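Local coordinates for protein Pcdhgb2 (PDB 5SZR), which probably mediates calcium-dependent cell adhesion and may help establish and maintain specific neuronal connections in the brain, here represented by its extracellular cadherin domains 3 to 6, at residues Ser114-Thr117 with Pro118-Asp122; Thr172-Arg175 with Glu176-Pro179; Asp48-Val51 with Glu52-Phe55. All blocks are in the same frame, centred on the assembly; numbering follows the deposited sequence.

Along the chain contact 3 comes first, in cadherin domain 3, and contacts 1 and 2 follow in that order in domain 4. The last two lie with their centres about 12 Å apart and touch directly: Glu121 OE2 meets the backbone N of Arg175, and Leu119 packs on Leu173. Both supply ligands to the same two calcium ions, at the end of domain 4 that faces domain 5, so separate loops of one beta-sandwich converge on one inter-domain junction. Contact 3, the short helix 49-54, stands apart, its centre about 53 Å from that of contact 1 and 61 Å from that of contact 2, within its own domain.

Contact 1. Residues Ser114-Thr117 with Pro118-Asp122; sequences SVFT and PLPED. With CA (calcium ion), chain N; CA (calcium ion), chain M.
Glu121 OE2, just beyond the turn where Leu119 and Pro120 pack on Phe116, is held by a calcium ion (chain M) at 2.4 Å and by a hydrogen bond from the backbone N of Arg175. The other oxygen, Glu121 OE1, binds the second calcium (chain N) at 2.6 Å, so one carboxylate spans two metals. With CG set between the backbone N and the carbonyl carbon (chi1 69°) and the chain extended beyond it, the carboxylate is carried well clear of the backbone.

The turn before it is organised round the Phe116 ring. Leu119 CD1 lies 3.5 Å from Phe116 CD2 and, farther along the same side of the ring, Pro120 CD lies 3.6 Å from Phe116 CE1; both neighbours approach the ring obliquely, with the side-chain axes crossing at about a right angle. Pro118 O, on that side too, is 3.3 Å from Phe116 CD1. The cis peptide between Thr117 and Pro118 bends the chain and probably helps bring Phe116 back toward these residues.

In cadherin terms this is where the first strand changes sheet: 109-113 is the edge of one sheet of the sandwich, whereas 119-120 runs parallel to 196-206 at the edge of the other. Backbone hydrogen bonds from Leu119 and Glu121 to strand 196-206 fix the new course. Leu119, buried, also reaches Ile129 and Leu173 in the sandwich interior, while Pro118 and Pro120 rest against Ser206. Glu176, Asp207, the carbonyl of Val208, Asp210 and Asp243 complete the chain N calcium site.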
loop_
_atom_site.group_PDB
_atom_site.type_symbol
_atom_site.label_atom_id
_atom_site.label_comp_id
_atom_site.label_asym_id
_atom_site.label_seq_id
_atom_site.Cartn_x
_atom_site.Cartn_y
_atom_site.Cartn_z
ATOM N N SER A 114 -7.876 26.299 -11.860
ATOM C CA SER A 114 -6.626 25.602 -12.170
ATOM C C SER A 114 -6.175 24.703 -11.023
ATOM O O SER A 114 -5.020 24.729 -10.594
ATOM C CB SER A 114 -5.524 26.595 -12.546
ATOM O OG SER A 114 -5.777 27.166 -13.817
ATOM N N VAL A 115 -7.103 23.891 -10.521
ATOM C CA VAL A 115 -6.733 22.881 -9.538
ATOM C C VAL A 115 -5.937 21.777 -10.227
ATOM O O VAL A 115 -6.373 21.213 -11.239
ATOM C CB VAL A 115 -7.979 22.322 -8.840
ATOM C CG1 VAL A 115 -7.581 21.260 -7.819
ATOM C CG2 VAL A 115 -8.754 23.448 -8.182
ATOM N N PHE A 116 -4.754 21.483 -9.689
ATOM C CA PHE A 116 -3.869 20.425 -10.184
ATOM C C PHE A 116 -4.529 19.074 -9.913
ATOM O O PHE A 116 -4.466 18.555 -8.799
ATOM C CB PHE A 116 -2.513 20.541 -9.491
ATOM C CG PHE A 116 -1.342 20.005 -10.288
ATOM C CD1 PHE A 116 -1.496 18.981 -11.208
ATOM C CD2 PHE A 116 -0.069 20.529 -10.092
ATOM C CE1 PHE A 116 -0.397 18.496 -11.920
ATOM C CE2 PHE A 116 1.028 20.043 -10.797
ATOM C CZ PHE A 116 0.861 19.031 -11.712
ATOM N N THR A 117 -5.174 18.502 -10.928
ATOM C CA THR A 117 -5.968 17.283 -10.757
ATOM C C THR A 117 -5.649 16.198 -11.797
ATOM O O THR A 117 -5.930 16.373 -12.981
ATOM C CB THR A 117 -7.486 17.589 -10.843
ATOM O OG1 THR A 117 -7.887 18.402 -9.734
ATOM C CG2 THR A 117 -8.300 16.297 -10.846
ATOM N N PRO A 118 -5.066 15.067 -11.365
ATOM C CA PRO A 118 -4.591 14.786 -10.009
ATOM C C PRO A 118 -3.234 15.421 -9.742
ATOM O O PRO A 118 -2.593 15.917 -10.672
ATOM C CB PRO A 118 -4.487 13.260 -9.990
ATOM C CG PRO A 118 -4.166 12.911 -11.399
ATOM C CD PRO A 118 -4.947 13.884 -12.239
ATOM N N LEU A 119 -2.802 15.384 -8.481
ATOM C CA LEU A 119 -1.560 16.014 -8.062
ATOM C C LEU A 119 -0.496 14.945 -7.861
ATOM O O LEU A 119 -0.621 14.133 -6.931
ATOM C CB LEU A 119 -1.782 16.799 -6.770
ATOM C CG LEU A 119 -0.618 17.604 -6.196
ATOM C CD1 LEU A 119 -0.189 18.677 -7.171
ATOM C CD2 LEU A 119 -1.005 18.221 -4.863
ATOM N N PRO A 120 0.546 14.892 -8.696
ATOM C CA PRO A 120 1.581 13.860 -8.536
ATOM C C PRO A 120 2.219 13.884 -7.154
ATOM O O PRO A 120 2.545 14.943 -6.615
ATOM C CB PRO A 120 2.601 14.214 -9.622
ATOM C CG PRO A 120 1.801 14.911 -10.667
ATOM C CD PRO A 120 0.714 15.656 -9.945
ATOM N N GLU A 121 2.412 12.690 -6.590
ATOM C CA GLU A 121 2.964 12.569 -5.246
ATOM C C GLU A 121 4.417 13.018 -5.160
ATOM O O GLU A 121 4.914 13.256 -4.056
ATOM C CB GLU A 121 2.850 11.123 -4.763
ATOM C CG GLU A 121 3.756 10.149 -5.489
ATOM C CD GLU A 121 3.647 8.748 -4.932
ATOM O OE1 GLU A 121 3.619 7.789 -5.731
ATOM O OE2 GLU A 121 3.576 8.606 -3.693
ATOM N N ASP A 122 5.116 13.126 -6.288
ATOM C CA ASP A 122 6.497 13.582 -6.290
ATOM C C ASP A 122 6.613 15.063 -6.641
ATOM O O ASP A 122 7.708 15.534 -6.967
ATOM C CB ASP A 122 7.341 12.725 -7.241
ATOM C CG ASP A 122 6.914 12.858 -8.694
ATOM O OD1 ASP A 122 7.736 12.548 -9.581
ATOM O OD2 ASP A 122 5.765 13.268 -8.952
HETATM CA CA CA N . 3.911 5.179 -5.343
HETATM CA CA CA M . 5.107 7.346 -2.278
HETATM O O HOH W 1 6.437 5.718 -0.906
HETATM O O HOH W 2 6.307 9.167 -1.293
#

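Contact 2. Residues Thr172-Arg175 with Glu176-Pro179; sequences TLDR and EAIP. With CA (calcium ion), chain M; CA (calcium ion), chain N.
Asp174 and Glu176 turn toward one calcium ion by different torsions: Asp174 has CG opposite its backbone N (chi1 -180°), while Glu176 folds back at chi2 (73°). Asp174 OD1 and Glu176 OE1 thus both bind the chain M calcium at 2.3 Å, the two side chains crossing at about a right angle; waters 1 and 2 add to the same ion. Glu176 OE1 also reaches the chain N calcium at longer range, and Glu176 OE2 binds that ion at 2.4 Å, so the carboxylate chelates one metal and bridges to the other.

On its anti side, tilted out of the carboxylate plane, Glu176 OE2 forms a salt bridge with the guanidinium of Arg175: NH2 donates at 3.1 Å and NE adds a weak bond, the two groups being turned steeply (78°) against each other. Arg175 NE also bonds Asp207 OD1, another calcium ligand. Cutting Arg175 back to alanine would probably leave these two metal-bound carboxylates without their shared cationic mate and Glu176 less restrained.

Behind the metals the backbone closes a tight turn in which Asp174 O accepts from both Ala177 N (3.1 Å) and Ile178 N (3.0 Å), the latter almost straight. Asp174-Arg175-Glu176 is the DRE motif of cadherin repeats, which serves the calcium site between successive domains.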
loop_
_atom_site.group_PDB
_atom_site.type_symbol
_atom_site.label_atom_id
_atom_site.label_comp_id
_atom_site.label_asym_id
_atom_site.label_seq_id
_atom_site.Cartn_x
_atom_site.Cartn_y
_atom_site.Cartn_z
ATOM N N THR A 172 6.581 17.364 1.259
ATOM C CA THR A 172 6.622 16.264 0.304
ATOM C C THR A 172 5.397 15.377 0.474
ATOM O O THR A 172 4.989 15.061 1.596
ATOM C CB THR A 172 7.889 15.430 0.488
ATOM O OG1 THR A 172 8.102 15.201 1.885
ATOM C CG2 THR A 172 9.097 16.144 -0.097
ATOM N N LEU A 173 4.811 14.975 -0.648
ATOM C CA LEU A 173 3.608 14.163 -0.634
ATOM C C LEU A 173 3.965 12.681 -0.700
ATOM O O LEU A 173 5.105 12.297 -0.978
ATOM C CB LEU A 173 2.697 14.560 -1.791
ATOM C CG LEU A 173 2.275 16.038 -1.749
ATOM C CD1 LEU A 173 1.790 16.515 -3.107
ATOM C CD2 LEU A 173 1.206 16.259 -0.690
ATOM N N ASP A 174 2.968 11.837 -0.426
ATOM C CA ASP A 174 3.172 10.390 -0.460
ATOM C C ASP A 174 1.799 9.739 -0.619
ATOM O O ASP A 174 1.028 9.681 0.343
ATOM C CB ASP A 174 3.881 9.901 0.794
ATOM C CG ASP A 174 4.108 8.396 0.788
ATOM O OD1 ASP A 174 3.960 7.767 -0.280
ATOM O OD2 ASP A 174 4.442 7.840 1.855
ATOM N N ARG A 175 1.518 9.245 -1.828
ATOM C CA ARG A 175 0.229 8.612 -2.091
ATOM C C ARG A 175 0.019 7.399 -1.196
ATOM O O ARG A 175 -1.101 7.142 -0.739
ATOM C CB ARG A 175 0.126 8.203 -3.559
ATOM C CG ARG A 175 -1.266 7.749 -3.960
ATOM C CD ARG A 175 -1.237 6.867 -5.187
ATOM N NE ARG A 175 -0.634 5.567 -4.902
ATOM C CZ ARG A 175 -1.300 4.532 -4.400
ATOM N NH1 ARG A 175 -2.591 4.646 -4.128
ATOM N NH2 ARG A 175 -0.678 3.382 -4.172
ATOM N N GLU A 176 1.087 6.642 -0.934
ATOM C CA GLU A 176 0.961 5.437 -0.125
ATOM C C GLU A 176 0.548 5.743 1.311
ATOM O O GLU A 176 0.017 4.858 1.991
ATOM C CB GLU A 176 2.273 4.648 -0.161
ATOM C CG GLU A 176 2.470 3.816 -1.434
ATOM C CD GLU A 176 2.799 4.653 -2.663
ATOM O OE1 GLU A 176 3.602 5.603 -2.543
ATOM O OE2 GLU A 176 2.258 4.361 -3.752
ATOM N N ALA A 177 0.759 6.972 1.784
ATOM C CA ALA A 177 0.340 7.377 3.123
ATOM C C ALA A 177 -0.994 8.117 3.120
ATOM O O ALA A 177 -1.887 7.777 3.902
ATOM C CB ALA A 177 1.424 8.244 3.775
ATOM N N ILE A 178 -1.149 9.122 2.261
ATOM C CA ILE A 178 -2.401 9.870 2.141
ATOM C C ILE A 178 -2.756 10.024 0.666
ATOM O O ILE A 178 -2.114 10.809 -0.046
ATOM C CB ILE A 178 -2.310 11.247 2.815
ATOM C CG1 ILE A 178 -2.052 11.102 4.314
ATOM C CG2 ILE A 178 -3.586 12.027 2.568
ATOM C CD1 ILE A 178 -1.697 12.402 4.992
ATOM N N PRO A 179 -3.761 9.305 0.169
ATOM C CA PRO A 179 -4.052 9.348 -1.270
ATOM C C PRO A 179 -4.992 10.471 -1.679
ATOM O O PRO A 179 -5.032 10.833 -2.859
ATOM C CB PRO A 179 -4.681 7.973 -1.532
ATOM C CG PRO A 179 -5.344 7.626 -0.246
ATOM C CD PRO A 179 -4.489 8.220 0.851
HETATM CA CA CA M . 5.107 7.346 -2.278
HETATM CA CA CA N . 3.911 5.179 -5.343
HETATM O O HOH W 2 6.307 9.167 -1.293
HETATM O O HOH W 1 6.437 5.718 -0.906
#

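Contact 3. Residues Asp48-Val51 with Glu52-Phe55; sequences DEQV and ERIF. With EDO (1,2-ethanediol), chain B.
The two sound backbone hydrogen bonds across this helical turn end on Val51 O, which accepts from Phe55 N (3.0 Å, close to straight) and from Ile54 N (3.2 Å), the latter rising from above the carbonyl plane. Arg53 N makes only weak bonds, to Glu49 O and Gln50 O.

At the other end the polar side chain of Asp48 acts as N-cap: OD2 accepts from Gln50 N at 3.0 Å, from above the carboxylate plane.

Charged contacts are looser. Glu49, extended beyond CG, crosses Arg53 at a slant, and its OE2 is 3.9 Å from Arg53 NH1, a long salt bridge; the two planes stand 81° apart, with Glu49 CG at the edge of the guanidinium.

Apolar contact falls on the buried side, where Val51 CG1 approaches Phe55 CD2 at 4.3 Å. Val51 and Phe55 both pack on Leu80 of strand 77-85, and Phe55 adds an edge-to-face stack with Tyr78.

The chemistry is thus two-sided: Val51 of helix 49-54 and Phe55, just past its end, face the sandwich interior and probably hold the helix against it as the chain passes into strand 55-57, while capping and the stretched Glu49-Arg53 pair are left to its exposed side.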
loop_
_atom_site.group_PDB
_atom_site.type_symbol
_atom_site.label_atom_id
_atom_site.label_comp_id
_atom_site.label_asym_id
_atom_site.label_seq_id
_atom_site.Cartn_x
_atom_site.Cartn_y
_atom_site.Cartn_z
ATOM N N ASP A 48 -35.393 61.305 -10.113
ATOM C CA ASP A 48 -35.173 60.033 -10.773
ATOM C C ASP A 48 -36.354 59.101 -10.523
ATOM O O ASP A 48 -37.080 59.231 -9.533
ATOM C CB ASP A 48 -33.876 59.400 -10.274
ATOM C CG ASP A 48 -33.529 58.124 -11.008
ATOM O OD1 ASP A 48 -33.162 58.208 -12.200
ATOM O OD2 ASP A 48 -33.626 57.043 -10.393
ATOM N N GLU A 49 -36.554 58.164 -11.454
ATOM C CA GLU A 49 -37.662 57.223 -11.335
ATOM C C GLU A 49 -37.585 56.435 -10.034
ATOM O O GLU A 49 -38.615 56.142 -9.415
ATOM C CB GLU A 49 -37.671 56.276 -12.535
ATOM C CG GLU A 49 -38.635 55.117 -12.392
ATOM C CD GLU A 49 -38.564 54.157 -13.559
ATOM O OE1 GLU A 49 -37.685 54.345 -14.426
ATOM O OE2 GLU A 49 -39.387 53.219 -13.609
ATOM N N GLN A 50 -36.372 56.096 -9.595
ATOM C CA GLN A 50 -36.223 55.327 -8.366
ATOM C C GLN A 50 -36.601 56.130 -7.127
ATOM O O GLN A 50 -36.959 55.533 -6.107
ATOM C CB GLN A 50 -34.793 54.800 -8.249
ATOM C CG GLN A 50 -34.373 53.951 -9.431
ATOM C CD GLN A 50 -35.431 52.930 -9.814
ATOM O OE1 GLN A 50 -35.836 52.846 -10.975
ATOM N NE2 GLN A 50 -35.878 52.143 -8.839
ATOM N N VAL A 51 -36.533 57.462 -7.190
ATOM C CA VAL A 51 -37.024 58.276 -6.079
ATOM C C VAL A 51 -38.507 58.011 -5.847
ATOM O O VAL A 51 -38.943 57.759 -4.717
ATOM C CB VAL A 51 -36.754 59.770 -6.340
ATOM C CG1 VAL A 51 -37.528 60.633 -5.350
ATOM C CG2 VAL A 51 -35.266 60.072 -6.252
ATOM N N GLU A 52 -39.303 58.064 -6.921
ATOM C CA GLU A 52 -40.728 57.779 -6.808
ATOM C C GLU A 52 -40.984 56.363 -6.305
ATOM O O GLU A 52 -42.049 56.088 -5.745
ATOM C CB GLU A 52 -41.410 57.979 -8.163
ATOM C CG GLU A 52 -41.482 59.419 -8.640
ATOM C CD GLU A 52 -42.636 60.189 -8.021
ATOM O OE1 GLU A 52 -43.217 59.708 -7.025
ATOM O OE2 GLU A 52 -42.966 61.278 -8.538
ATOM N N ARG A 53 -40.024 55.458 -6.495
ATOM C CA ARG A 53 -40.192 54.052 -6.165
ATOM C C ARG A 53 -39.668 53.689 -4.781
ATOM O O ARG A 53 -39.987 52.610 -4.274
ATOM C CB ARG A 53 -39.488 53.191 -7.221
ATOM C CG ARG A 53 -40.154 51.858 -7.491
ATOM C CD ARG A 53 -40.133 51.526 -8.977
ATOM N NE ARG A 53 -40.431 52.684 -9.827
ATOM C CZ ARG A 53 -41.632 53.250 -9.953
ATOM N NH1 ARG A 53 -41.795 54.291 -10.761
ATOM N NH2 ARG A 53 -42.670 52.786 -9.269
ATOM N N ILE A 54 -38.888 54.563 -4.158
ATOM C CA ILE A 54 -38.270 54.291 -2.870
ATOM C C ILE A 54 -38.871 55.147 -1.760
ATOM O O ILE A 54 -39.056 54.669 -0.637
ATOM C CB ILE A 54 -36.739 54.501 -2.963
ATOM C CG1 ILE A 54 -36.098 53.428 -3.845
ATOM C CG2 ILE A 54 -36.097 54.523 -1.584
ATOM C CD1 ILE A 54 -36.162 52.039 -3.248
ATOM N N PHE A 55 -39.187 56.407 -2.053
ATOM C CA PHE A 55 -39.638 57.352 -1.045
ATOM C C PHE A 55 -41.104 57.722 -1.240
ATOM O O PHE A 55 -41.618 57.752 -2.364
ATOM C CB PHE A 55 -38.791 58.631 -1.069
ATOM C CG PHE A 55 -37.331 58.393 -0.847
ATOM C CD1 PHE A 55 -36.820 58.299 0.433
ATOM C CD2 PHE A 55 -36.468 58.265 -1.922
ATOM C CE1 PHE A 55 -35.472 58.078 0.641
ATOM C CE2 PHE A 55 -35.119 58.046 -1.723
ATOM C CZ PHE A 55 -34.618 57.951 -0.438
HETATM C C1 EDO B . -34.938 59.933 -15.564
HETATM O O1 EDO B . -33.680 60.002 -14.884
HETATM C C2 EDO B . -35.716 58.712 -15.097
HETATM O O2 EDO B . -36.006 58.845 -13.701
#